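Local coordinates for protein Succinylglutamatedesuccinylase/aspartoacylase (Rhodobacter sphaeroides 2.4.1, PDB 3CDX) that probably hydrolyses carbon-nitrogen bonds in linear amides as a metal-dependent hydrolase of the succinylglutamate desuccinylase/aspartoacylase family, at residues T175-E180 with L237-V242; G229-L234 with T246-Q251; P280-Y283 with E287-T290; W296-E301 with T305-L310. One frame throughout, in Å; residues are numbered along the deposited sequence.

Contact 1 of 4, residues T175-E180 with L237-V242; sequences TLAAAE and LKHMGV
His239 lays its imidazole against the backbone of Ala177 and Ala178, where two helices of the succinylglutamate desuccinylase/aspartoacylase catalytic domain come together: helix 169-182, and the C-terminal part of helix 223-239. The close part is small and made almost wholly by this one ring. CG stands anti to the backbone N, chi1 174°, which carries the imidazole away from its own helix and up to the other. There Ala177 O sits over one face of the ring, 3.8 Å from His239 CE1. Ala178 comes in obliquely: its CA is 4.3 Å from the centroid of the His239 ring and 30° off the normal, an off-centre CH-pi contact. The one-carbon side chains of both alanines probably let the ring come this close to the helix backbone. None of the hydrogen bonds joins the two segments; the contact is van der Waals and CH-pi in kind.

On the inner side, Ala178 is buried, and the neighbouring Ala179 packs on Leu211 of strand 209-214 and Asn187 of strand 186-189. The outer side is looser: Ala177 and His239 are both partly exposed, and exposed Glu180 is hydrogen-bonded through OE2 to His260 NE2. Beyond the histidine the helix closes in a Schellman motif, Gly241 taking a positive phi of 77°. The motif is held by Gly241 N to Lys238 O at 3.0 Å and Val242 N to Leu237 O at 2.9 Å.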
loop_
_atom_site.group_PDB
_atom_site.type_symbol
_atom_site.label_atom_id
_atom_site.label_comp_id
_atom_site.label_asym_id
_atom_site.label_seq_id
_atom_site.Cartn_x
_atom_site.Cartn_y
_atom_site.Cartn_z
ATOM N N THR A 175 -36.221 18.280 -21.288
ATOM C CA THR A 175 -34.840 18.277 -20.800
ATOM C C THR A 175 -34.012 19.381 -21.484
ATOM O O THR A 175 -33.326 20.146 -20.802
ATOM C CB THR A 175 -34.171 16.890 -20.931
ATOM O OG1 THR A 175 -35.072 15.871 -20.436
ATOM C CG2 THR A 175 -32.814 16.874 -20.144
ATOM N N LEU A 176 -34.150 19.519 -22.804
ATOM C CA LEU A 176 -33.499 20.636 -23.532
ATOM C C LEU A 176 -33.823 22.004 -22.943
ATOM O O LEU A 176 -32.948 22.870 -22.792
ATOM C CB LEU A 176 -33.856 20.602 -25.011
ATOM C CG LEU A 176 -33.206 19.492 -25.847
ATOM C CD1 LEU A 176 -33.898 19.407 -27.203
ATOM C CD2 LEU A 176 -31.696 19.729 -26.002
ATOM N N ALA A 177 -35.069 22.167 -22.550
ATOM C CA ALA A 177 -35.530 23.421 -21.975
ATOM C C ALA A 177 -34.923 23.680 -20.611
ATOM O O ALA A 177 -34.683 24.831 -20.243
ATOM C CB ALA A 177 -37.040 23.408 -21.865
ATOM N N ALA A 178 -34.715 22.623 -19.828
ATOM C CA ALA A 178 -34.133 22.806 -18.502
ATOM C C ALA A 178 -32.655 23.164 -18.657
ATOM O O ALA A 178 -32.138 24.017 -17.933
ATOM C CB ALA A 178 -34.337 21.541 -17.632
ATOM N N ALA A 179 -31.983 22.505 -19.610
ATOM C CA ALA A 179 -30.599 22.843 -19.949
ATOM C C ALA A 179 -30.477 24.327 -20.330
ATOM O O ALA A 179 -29.596 25.018 -19.819
ATOM C CB ALA A 179 -30.088 21.949 -21.047
ATOM N N GLU A 180 -31.403 24.824 -21.174
ATOM C CA GLU A 180 -31.406 26.210 -21.620
ATOM C C GLU A 180 -31.538 27.159 -20.420
ATOM O O GLU A 180 -30.784 28.136 -20.315
ATOM C CB GLU A 180 -32.509 26.486 -22.685
ATOM C CG GLU A 180 -32.197 25.879 -24.029
ATOM C CD GLU A 180 -33.327 26.003 -25.067
ATOM O OE1 GLU A 180 -34.179 26.930 -24.939
ATOM O OE2 GLU A 180 -33.344 25.172 -26.023
ATOM N N LEU A 237 -34.152 26.397 -10.509
ATOM C CA LEU A 237 -35.248 26.560 -9.543
ATOM C C LEU A 237 -36.319 27.547 -10.038
ATOM O O LEU A 237 -37.521 27.360 -9.787
ATOM C CB LEU A 237 -34.700 27.056 -8.211
ATOM C CG LEU A 237 -33.827 26.103 -7.384
ATOM C CD1 LEU A 237 -33.524 26.729 -5.988
ATOM C CD2 LEU A 237 -34.451 24.708 -7.243
ATOM N N LYS A 238 -35.852 28.617 -10.675
ATOM C CA LYS A 238 -36.705 29.625 -11.293
ATOM C C LYS A 238 -37.508 29.019 -12.448
ATOM O O LYS A 238 -38.726 29.191 -12.501
ATOM C CB LYS A 238 -35.878 30.849 -11.742
ATOM C CG LYS A 238 -35.262 31.587 -10.555
ATOM C CD LYS A 238 -34.365 32.693 -11.027
ATOM C CE LYS A 238 -33.906 33.554 -9.870
ATOM N NZ LYS A 238 -32.723 34.394 -10.344
ATOM N N HIS A 239 -36.823 28.276 -13.325
ATOM C CA HIS A 239 -37.438 27.544 -14.415
ATOM C C HIS A 239 -38.551 26.645 -13.911
ATOM O O HIS A 239 -39.598 26.514 -14.529
ATOM C CB HIS A 239 -36.401 26.692 -15.128
ATOM C CG HIS A 239 -36.965 25.794 -16.189
ATOM N ND1 HIS A 239 -37.441 26.270 -17.392
ATOM C CD2 HIS A 239 -37.093 24.447 -16.243
ATOM C CE1 HIS A 239 -37.854 25.257 -18.139
ATOM N NE2 HIS A 239 -37.644 24.138 -17.471
ATOM N N MET A 240 -38.342 26.015 -12.777
ATOM C CA MET A 240 -39.322 25.041 -12.360
ATOM C C MET A 240 -40.452 25.683 -11.567
ATOM O O MET A 240 -41.414 24.993 -11.204
ATOM C CB MET A 240 -38.651 23.905 -11.573
ATOM C CG MET A 240 -37.764 23.038 -12.459
ATOM S SD MET A 240 -38.564 21.958 -13.662
ATOM C CE MET A 240 -39.410 20.880 -12.499
ATOM N N GLY A 241 -40.309 26.988 -11.303
ATOM C CA GLY A 241 -41.281 27.780 -10.543
ATOM C C GLY A 241 -41.241 27.562 -9.046
ATOM O O GLY A 241 -42.234 27.791 -8.345
ATOM N N VAL A 242 -40.082 27.130 -8.540
ATOM C CA VAL A 242 -39.901 26.825 -7.112
ATOM C C VAL A 242 -39.484 28.091 -6.345
ATOM O O VAL A 242 -39.824 28.266 -5.192
ATOM C CB VAL A 242 -38.895 25.630 -6.917
ATOM C CG1 VAL A 242 -38.578 25.368 -5.454
ATOM C CG2 VAL A 242 -39.445 24.391 -7.571
#

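Contact 2 of 4, residues G229-L234 with T246-Q251; sequences GKRGIL and TPETAQ
The guanidinium of Arg231 is met on one face by the backbone of Glu248 and Thr249 and at its edge by Ala250. Over that face, the carbonyl carbon of Glu248 lies above the centre, and Thr249 CA sits further out toward the rim. Glu248 O comes within 2.9 Å of Arg231 NE, yet from above the plane, at an angle too poor for a hydrogen bond; that oxygen takes one from Asn235 ND2 instead. At the edge, Ala250 O lies in the guanidinium plane and is gripped end-on by two nitrogens. The NH1 bond is the straighter, 2.8 Å from Arg231 NH1 to Ala250 O with 162° at the hydrogen, and it lies in the carbonyl plane. From Arg231 NH2 to Ala250 O the distance is 3.2 Å, the donor standing above that carbonyl's plane.

Arg231 projects from helix 223-239, and its partners belong to the irregular link that follows this helix and leads to strand 259-271, so the residue ties the returning chain to the helix it has just left. The side chain runs extended through chi2, then bends at chi3, 75°, to lay the guanidinium flat against the link. Replacing Arg231 with an alanine would probably leave Ala250 O without either donor and Gly183 O without one of its two, so that the link round Ala250 is less firmly held.

NH2 has that further partner in Gly183 O, after helix 169-182. Gln251 NE2 donates to the same oxygen. The amide nitrogen also stands at the guanidinium edge, in contact with Arg231 NH2 but not hydrogen-bonded to it.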
loop_
_atom_site.group_PDB
_atom_site.type_symbol
_atom_site.label_atom_id
_atom_site.label_comp_id
_atom_site.label_asym_id
_atom_site.label_seq_id
_atom_site.Cartn_x
_atom_site.Cartn_y
_atom_site.Cartn_z
ATOM N N GLY A 229 -22.142 27.370 -12.293
ATOM C CA GLY A 229 -22.862 26.413 -11.470
ATOM C C GLY A 229 -23.765 27.028 -10.420
ATOM O O GLY A 229 -24.906 26.606 -10.266
ATOM N N LYS A 230 -23.284 28.021 -9.688
ATOM C CA LYS A 230 -24.119 28.725 -8.714
ATOM C C LYS A 230 -25.360 29.365 -9.384
ATOM O O LYS A 230 -26.505 29.189 -8.922
ATOM C CB LYS A 230 -23.327 29.832 -8.026
ATOM C CG LYS A 230 -22.341 29.403 -6.902
ATOM C CD LYS A 230 -21.738 30.649 -6.174
ATOM C CE LYS A 230 -21.111 30.270 -4.834
ATOM N NZ LYS A 230 -20.607 31.414 -3.992
ATOM N N ARG A 231 -25.138 30.125 -10.457
ATOM C CA ARG A 231 -26.265 30.697 -11.227
ATOM C C ARG A 231 -27.185 29.594 -11.811
ATOM O O ARG A 231 -28.387 29.736 -11.817
ATOM C CB ARG A 231 -25.742 31.632 -12.323
ATOM C CG ARG A 231 -26.831 32.449 -13.055
ATOM C CD ARG A 231 -26.281 33.267 -14.199
ATOM N NE ARG A 231 -25.965 32.455 -15.362
ATOM C CZ ARG A 231 -25.564 32.956 -16.528
ATOM N NH1 ARG A 231 -25.454 34.264 -16.687
ATOM N NH2 ARG A 231 -25.311 32.160 -17.539
ATOM N N GLY A 232 -26.610 28.504 -12.318
ATOM C CA GLY A 232 -27.412 27.501 -13.028
ATOM C C GLY A 232 -28.432 26.833 -12.147
ATOM O O GLY A 232 -29.534 26.502 -12.607
ATOM N N ILE A 233 -28.069 26.590 -10.885
ATOM C CA ILE A 233 -28.992 25.931 -9.986
ATOM C C ILE A 233 -30.138 26.837 -9.543
ATOM O O ILE A 233 -31.265 26.362 -9.410
ATOM C CB ILE A 233 -28.298 25.172 -8.800
ATOM C CG1 ILE A 233 -27.535 26.105 -7.849
ATOM C CG2 ILE A 233 -27.356 24.065 -9.372
ATOM C CD1 ILE A 233 -26.868 25.360 -6.639
ATOM N N LEU A 234 -29.845 28.123 -9.329
ATOM C CA LEU A 234 -30.892 29.140 -9.103
ATOM C C LEU A 234 -31.825 29.230 -10.305
ATOM O O LEU A 234 -33.029 29.191 -10.136
ATOM C CB LEU A 234 -30.285 30.528 -8.872
ATOM C CG LEU A 234 -29.639 30.820 -7.529
ATOM C CD1 LEU A 234 -28.967 32.198 -7.603
ATOM C CD2 LEU A 234 -30.645 30.751 -6.386
ATOM N N THR A 246 -36.927 34.804 -13.220
ATOM C CA THR A 246 -36.693 34.173 -14.502
ATOM C C THR A 246 -35.180 33.888 -14.660
ATOM O O THR A 246 -34.356 34.648 -14.179
ATOM C CB THR A 246 -37.270 35.033 -15.688
ATOM O OG1 THR A 246 -36.292 35.958 -16.158
ATOM C CG2 THR A 246 -38.543 35.823 -15.280
ATOM N N PRO A 247 -34.813 32.773 -15.316
ATOM C CA PRO A 247 -33.386 32.448 -15.498
ATOM C C PRO A 247 -32.550 33.584 -16.109
ATOM O O PRO A 247 -33.027 34.321 -16.980
ATOM C CB PRO A 247 -33.432 31.260 -16.447
ATOM C CG PRO A 247 -34.716 30.590 -16.069
ATOM C CD PRO A 247 -35.672 31.740 -15.920
ATOM N N GLU A 248 -31.317 33.723 -15.627
ATOM C CA GLU A 248 -30.323 34.591 -16.253
ATOM C C GLU A 248 -29.331 33.741 -17.058
ATOM O O GLU A 248 -28.609 32.876 -16.512
ATOM C CB GLU A 248 -29.625 35.496 -15.223
ATOM C CG GLU A 248 -28.472 36.360 -15.828
ATOM C CD GLU A 248 -28.927 37.209 -17.041
ATOM O OE1 GLU A 248 -29.680 38.187 -16.834
ATOM O OE2 GLU A 248 -28.542 36.911 -18.192
ATOM N N THR A 249 -29.310 33.984 -18.361
ATOM C CA THR A 249 -28.647 33.094 -19.307
ATOM C C THR A 249 -27.638 33.820 -20.193
ATOM O O THR A 249 -27.094 33.225 -21.135
ATOM C CB THR A 249 -29.690 32.363 -20.190
ATOM O OG1 THR A 249 -30.415 33.312 -20.979
ATOM C CG2 THR A 249 -30.696 31.547 -19.340
ATOM N N ALA A 250 -27.418 35.110 -19.915
ATOM C CA ALA A 250 -26.414 35.922 -20.605
ATOM C C ALA A 250 -25.048 35.262 -20.412
ATOM O O ALA A 250 -24.735 34.779 -19.337
ATOM C CB ALA A 250 -26.402 37.373 -20.054
ATOM N N GLN A 251 -24.261 35.226 -21.471
ATOM C CA GLN A 251 -22.977 34.560 -21.435
ATOM C C GLN A 251 -21.891 35.611 -21.397
ATOM O O GLN A 251 -22.096 36.747 -21.871
ATOM C CB GLN A 251 -22.825 33.643 -22.650
ATOM C CG GLN A 251 -23.949 32.593 -22.740
ATOM C CD GLN A 251 -23.992 31.677 -21.523
ATOM O OE1 GLN A 251 -22.950 31.288 -20.975
ATOM N NE2 GLN A 251 -25.191 31.353 -21.078
#

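Contact 3 of 4, residues P280-Y283 with E287-T290; sequences PTHY and EVRT
The short loop between strands 276-280 and 287-288 folds back on itself here, and His282 packs against Val288 across it. One methyl does the touching: Val288 CG1 stands over a face of the imidazole, offset toward the rim, 3.8 Å from His282 CG. Measured to the centroid of the His282 ring, Val288 CG1 is 3.9 Å away and 17° off the normal, a CH-pi contact over the face. The side chains run past one another in opposite senses, the methyl lying nearest CG and CD2. On the valine, chi1 of -60° puts CG1 anti to the carbonyl carbon and presents it to the histidine. Glu287 adds only its backbone, the carbonyl Glu287 O approaching obliquely to 3.9 Å from His282 CE1.

A hydrogen bond within the loop probably helps fix the ring's rotation. His282 ND1 is hydrogen-bonded to Glu286 OE1, and that same carboxylate oxygen takes the backbone N-H of Tyr283, so one acidic side chain straps both residues down. Val288 is buried and also touches Tyr312, and is hydrogen-bonded through its backbone to Gly316 of strand 316-322, its antiparallel neighbour. Beyond the histidine, Tyr283 OH bonds to Ile223 N of the second subunit.

Across the segments the contact is a methyl on a ring, while the polar edge of His282 is held by Glu286; a nearby carboxylate of this kind would tend to stabilise a proton on ND1, and with it positive charge on the imidazole.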
loop_
_atom_site.group_PDB
_atom_site.type_symbol
_atom_site.label_atom_id
_atom_site.label_comp_id
_atom_site.label_asym_id
_atom_site.label_seq_id
_atom_site.Cartn_x
_atom_site.Cartn_y
_atom_site.Cartn_z
ATOM N N PRO A 280 -0.603 19.205 -25.901
ATOM C CA PRO A 280 -1.734 19.606 -26.720
ATOM C C PRO A 280 -1.452 20.871 -27.540
ATOM O O PRO A 280 -0.528 21.638 -27.225
ATOM C CB PRO A 280 -2.812 19.912 -25.689
ATOM C CG PRO A 280 -2.023 20.429 -24.472
ATOM C CD PRO A 280 -0.750 19.627 -24.483
ATOM N N THR A 281 -2.249 21.066 -28.589
ATOM C CA THR A 281 -2.248 22.288 -29.365
ATOM C C THR A 281 -3.365 23.231 -28.978
ATOM O O THR A 281 -3.272 24.411 -29.278
ATOM C CB THR A 281 -2.359 22.011 -30.912
ATOM O OG1 THR A 281 -3.514 21.228 -31.183
ATOM C CG2 THR A 281 -1.171 21.276 -31.405
ATOM N N HIS A 282 -4.415 22.734 -28.319
ATOM C CA HIS A 282 -5.593 23.557 -27.933
ATOM C C HIS A 282 -6.129 23.215 -26.566
ATOM O O HIS A 282 -5.988 22.052 -26.125
ATOM C CB HIS A 282 -6.762 23.329 -28.913
ATOM C CG HIS A 282 -6.480 23.833 -30.289
ATOM N ND1 HIS A 282 -6.758 25.127 -30.673
ATOM C CD2 HIS A 282 -5.887 23.240 -31.351
ATOM C CE1 HIS A 282 -6.373 25.307 -31.924
ATOM N NE2 HIS A 282 -5.841 24.176 -32.361
ATOM N N TYR A 283 -6.786 24.194 -25.931
ATOM C CA TYR A 283 -7.581 23.971 -24.720
ATOM C C TYR A 283 -9.047 23.798 -24.998
ATOM O O TYR A 283 -9.529 24.179 -26.076
ATOM C CB TYR A 283 -7.468 25.144 -23.753
ATOM C CG TYR A 283 -6.089 25.371 -23.224
ATOM C CD1 TYR A 283 -5.311 24.293 -22.742
ATOM C CD2 TYR A 283 -5.549 26.657 -23.196
ATOM C CE1 TYR A 283 -4.031 24.505 -22.243
ATOM C CE2 TYR A 283 -4.272 26.885 -22.703
ATOM C CZ TYR A 283 -3.522 25.823 -22.222
ATOM O OH TYR A 283 -2.259 26.078 -21.732
ATOM N N GLU A 287 -12.022 26.370 -30.996
ATOM C CA GLU A 287 -12.416 25.813 -32.265
ATOM C C GLU A 287 -11.282 24.960 -32.873
ATOM O O GLU A 287 -10.126 25.370 -32.862
ATOM C CB GLU A 287 -12.800 26.940 -33.224
ATOM C CG GLU A 287 -13.730 26.472 -34.339
ATOM C CD GLU A 287 -13.927 27.530 -35.460
ATOM O OE1 GLU A 287 -13.949 27.143 -36.676
ATOM O OE2 GLU A 287 -14.039 28.729 -35.112
ATOM N N VAL A 288 -11.629 23.791 -33.401
ATOM C CA VAL A 288 -10.670 22.934 -34.103
ATOM C C VAL A 288 -11.227 22.432 -35.436
ATOM O O VAL A 288 -12.448 22.466 -35.662
ATOM C CB VAL A 288 -10.184 21.733 -33.211
ATOM C CG1 VAL A 288 -9.483 22.273 -31.925
ATOM C CG2 VAL A 288 -11.337 20.782 -32.869
ATOM N N ARG A 289 -10.332 21.931 -36.286
ATOM C CA ARG A 289 -10.669 21.469 -37.631
ATOM C C ARG A 289 -10.167 20.039 -37.855
ATOM O O ARG A 289 -9.108 19.643 -37.361
ATOM C CB ARG A 289 -10.051 22.405 -38.676
ATOM N N THR A 290 -10.941 19.268 -38.600
ATOM C CA THR A 290 -10.592 17.888 -38.867
ATOM C C THR A 290 -9.269 17.830 -39.649
ATOM O O THR A 290 -8.988 18.692 -40.488
ATOM C CB THR A 290 -11.779 17.157 -39.587
ATOM O OG1 THR A 290 -11.570 15.729 -39.582
ATOM C CG2 THR A 290 -11.980 17.665 -41.010
#

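Contact 4 of 4, residues W296-E301 with T305-L310; sequences WIHFVE and TAPLEL
Ile297 and Leu308 exchange two backbone hydrogen bonds, Ile297 N to Leu308 O at 2.8 Å and Leu308 N to Ile297 O at 2.7 Å, making an antiparallel hydrogen-bonded pair. One residue back, Trp296 faces Glu309 as a non-hydrogen-bonded pair, and Trp296 CA offers a C-H to Leu308 O. Where the regular pairing stops, a water bridges the two chain segments just beyond the strands, accepting from Phe299 N and donating to Thr305 O.

Outward from this ladder, Trp296 and Glu309 lie alongside, pointing the same way. The indole CD1 of Trp296 rests 3.7 Å from Glu309 CA, and the glutamate, extended beyond CG, carries OE2 to Thr293 OG1. Pro307 CB sits over one face of the His298 ring, 4.0 Å from its centroid, a CH-pi contact. On the other side of the sheet from Trp296, Ile297 packs on Leu308 and, through its CD1, on Leu310. The Phe299 ring crosses Leu308, Phe299 CE2 4.0 Å from Leu308 CB, with Ala306 O at the ring's edge.

His298 NE2 is bonded to Glu279 OE1, and the side chain also packs on Ile71 of the second subunit. An alanine here removes the imidazole, which is likely to leave Glu279 OE1 without its mate and Pro307 CB without the ring face it packs on.

This is a beta hairpin of strands 293-298 and 308-311, the latter at the margin of a four-stranded antiparallel sheet within the chain.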
loop_
_atom_site.group_PDB
_atom_site.type_symbol
_atom_site.label_atom_id
_atom_site.label_comp_id
_atom_site.label_asym_id
_atom_site.label_seq_id
_atom_site.Cartn_x
_atom_site.Cartn_y
_atom_site.Cartn_z
ATOM N N TRP A 296 1.089 16.084 -29.625
ATOM C CA TRP A 296 2.157 15.106 -29.844
ATOM C C TRP A 296 2.442 14.333 -28.561
ATOM O O TRP A 296 2.464 14.902 -27.456
ATOM C CB TRP A 296 3.486 15.805 -30.240
ATOM C CG TRP A 296 3.436 16.650 -31.459
ATOM C CD1 TRP A 296 3.701 16.245 -32.747
ATOM C CD2 TRP A 296 3.093 18.038 -31.532
ATOM N NE1 TRP A 296 3.550 17.310 -33.612
ATOM C CE2 TRP A 296 3.170 18.416 -32.900
ATOM C CE3 TRP A 296 2.745 19.012 -30.572
ATOM C CZ2 TRP A 296 2.913 19.717 -33.329
ATOM C CZ3 TRP A 296 2.467 20.281 -30.987
ATOM C CH2 TRP A 296 2.553 20.640 -32.361
ATOM N N ILE A 297 2.694 13.039 -28.719
ATOM C CA ILE A 297 3.105 12.232 -27.585
ATOM C C ILE A 297 4.612 12.124 -27.679
ATOM O O ILE A 297 5.130 11.569 -28.662
ATOM C CB ILE A 297 2.505 10.828 -27.631
ATOM C CG1 ILE A 297 0.977 10.877 -27.473
ATOM C CG2 ILE A 297 3.214 9.933 -26.633
ATOM C CD1 ILE A 297 0.283 9.479 -27.614
ATOM N N HIS A 298 5.289 12.683 -26.672
ATOM C CA HIS A 298 6.729 12.687 -26.593
ATOM C C HIS A 298 7.170 11.423 -25.877
ATOM O O HIS A 298 6.473 10.947 -24.935
ATOM C CB HIS A 298 7.213 13.953 -25.850
ATOM C CG HIS A 298 6.868 15.247 -26.541
ATOM N ND1 HIS A 298 7.758 15.912 -27.361
ATOM C CD2 HIS A 298 5.732 15.986 -26.551
ATOM C CE1 HIS A 298 7.186 17.006 -27.837
ATOM N NE2 HIS A 298 5.956 17.075 -27.363
ATOM N N PHE A 299 8.305 10.863 -26.331
ATOM C CA PHE A 299 8.941 9.713 -25.688
ATOM C C PHE A 299 10.222 10.155 -24.996
ATOM O O PHE A 299 11.348 9.920 -25.479
ATOM C CB PHE A 299 9.131 8.560 -26.687
ATOM C CG PHE A 299 7.845 8.213 -27.401
ATOM C CD1 PHE A 299 6.834 7.491 -26.729
ATOM C CD2 PHE A 299 7.600 8.696 -28.687
ATOM C CE1 PHE A 299 5.600 7.226 -27.351
ATOM C CE2 PHE A 299 6.387 8.409 -29.340
ATOM C CZ PHE A 299 5.383 7.684 -28.679
ATOM N N VAL A 300 10.037 10.815 -23.848
ATOM C CA VAL A 300 11.169 11.474 -23.181
ATOM C C VAL A 300 12.153 10.497 -22.591
ATOM O O VAL A 300 13.249 10.886 -22.230
ATOM C CB VAL A 300 10.733 12.506 -22.123
ATOM C CG1 VAL A 300 9.806 13.529 -22.773
ATOM C CG2 VAL A 300 10.098 11.815 -20.894
ATOM N N GLU A 301 11.760 9.220 -22.538
ATOM C CA GLU A 301 12.631 8.142 -22.079
ATOM C C GLU A 301 13.662 7.747 -23.133
ATOM O O GLU A 301 14.586 7.006 -22.825
ATOM C CB GLU A 301 11.803 6.904 -21.658
ATOM C CG GLU A 301 10.968 6.254 -22.771
ATOM C CD GLU A 301 9.588 6.904 -22.974
ATOM O OE1 GLU A 301 8.807 6.386 -23.799
ATOM O OE2 GLU A 301 9.262 7.917 -22.315
ATOM N N THR A 305 14.356 9.873 -30.597
ATOM C CA THR A 305 12.979 9.514 -31.022
ATOM C C THR A 305 12.018 10.705 -31.218
ATOM O O THR A 305 11.821 11.510 -30.292
ATOM C CB THR A 305 12.348 8.510 -30.037
ATOM O OG1 THR A 305 13.238 7.399 -29.854
ATOM C CG2 THR A 305 11.044 8.007 -30.546
ATOM N N ALA A 306 11.414 10.795 -32.411
ATOM C CA ALA A 306 10.422 11.814 -32.707
ATOM C C ALA A 306 9.100 11.550 -31.999
ATOM O O ALA A 306 8.674 10.414 -31.876
ATOM C CB ALA A 306 10.168 11.946 -34.234
ATOM N N PRO A 307 8.442 12.626 -31.544
ATOM C CA PRO A 307 7.128 12.463 -30.923
ATOM C C PRO A 307 6.057 11.992 -31.910
ATOM O O PRO A 307 6.149 12.214 -33.130
ATOM C CB PRO A 307 6.804 13.863 -30.405
ATOM C CG PRO A 307 7.622 14.770 -31.243
ATOM C CD PRO A 307 8.882 14.034 -31.551
ATOM N N LEU A 308 5.023 11.369 -31.367
ATOM C CA LEU A 308 3.949 10.895 -32.223
ATOM C C LEU A 308 2.849 11.947 -32.361
ATOM O O LEU A 308 2.167 12.270 -31.389
ATOM C CB LEU A 308 3.401 9.563 -31.693
ATOM C CG LEU A 308 2.234 8.890 -32.407
ATOM C CD1 LEU A 308 2.699 8.322 -33.784
ATOM C CD2 LEU A 308 1.696 7.751 -31.498
ATOM N N GLU A 309 2.675 12.458 -33.588
ATOM C CA GLU A 309 1.617 13.426 -33.891
ATOM C C GLU A 309 0.221 12.792 -33.869
ATOM O O GLU A 309 0.003 11.730 -34.495
ATOM C CB GLU A 309 1.851 14.036 -35.281
ATOM C CG GLU A 309 0.925 15.256 -35.595
ATOM C CD GLU A 309 1.097 15.772 -37.042
ATOM O OE1 GLU A 309 1.839 15.128 -37.797
ATOM O OE2 GLU A 309 0.489 16.798 -37.408
ATOM N N LEU A 310 -0.719 13.447 -33.171
ATOM C CA LEU A 310 -2.159 13.061 -33.194
ATOM C C LEU A 310 -2.977 14.112 -33.909
ATOM O O LEU A 310 -2.701 15.297 -33.749
ATOM C CB LEU A 310 -2.753 12.912 -31.767
ATOM C CG LEU A 310 -2.035 11.955 -30.796
ATOM C CD1 LEU A 310 -2.863 11.616 -29.569
ATOM C CD2 LEU A 310 -1.583 10.674 -31.514
HETATM O O HOH W 1 9.740 12.151 -28.427
#

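Overall arrangement
The four contacts follow the chain in two groups. Contacts 1 and 2 interleave, sharing helix 223-239, with centres about 10 Å apart; they touch where Glu180 O meets Thr249 CG2 and Lys238 CD meets Thr246 O. Together they join that helix to helix 169-182 and to the link that follows. Contacts 3 and 4 come later, in series, their centres about 18 Å apart, and meet where Thr281 CG2 packs on Trp296 CZ3. The groups are far from each other: about 46 Å separates the centres of contacts 1 and 4, on opposite sides of the chain's centre. The later, beta-rich part reaches the second subunit, whereas contacts 1 and 2 touch no other chain of the assembly.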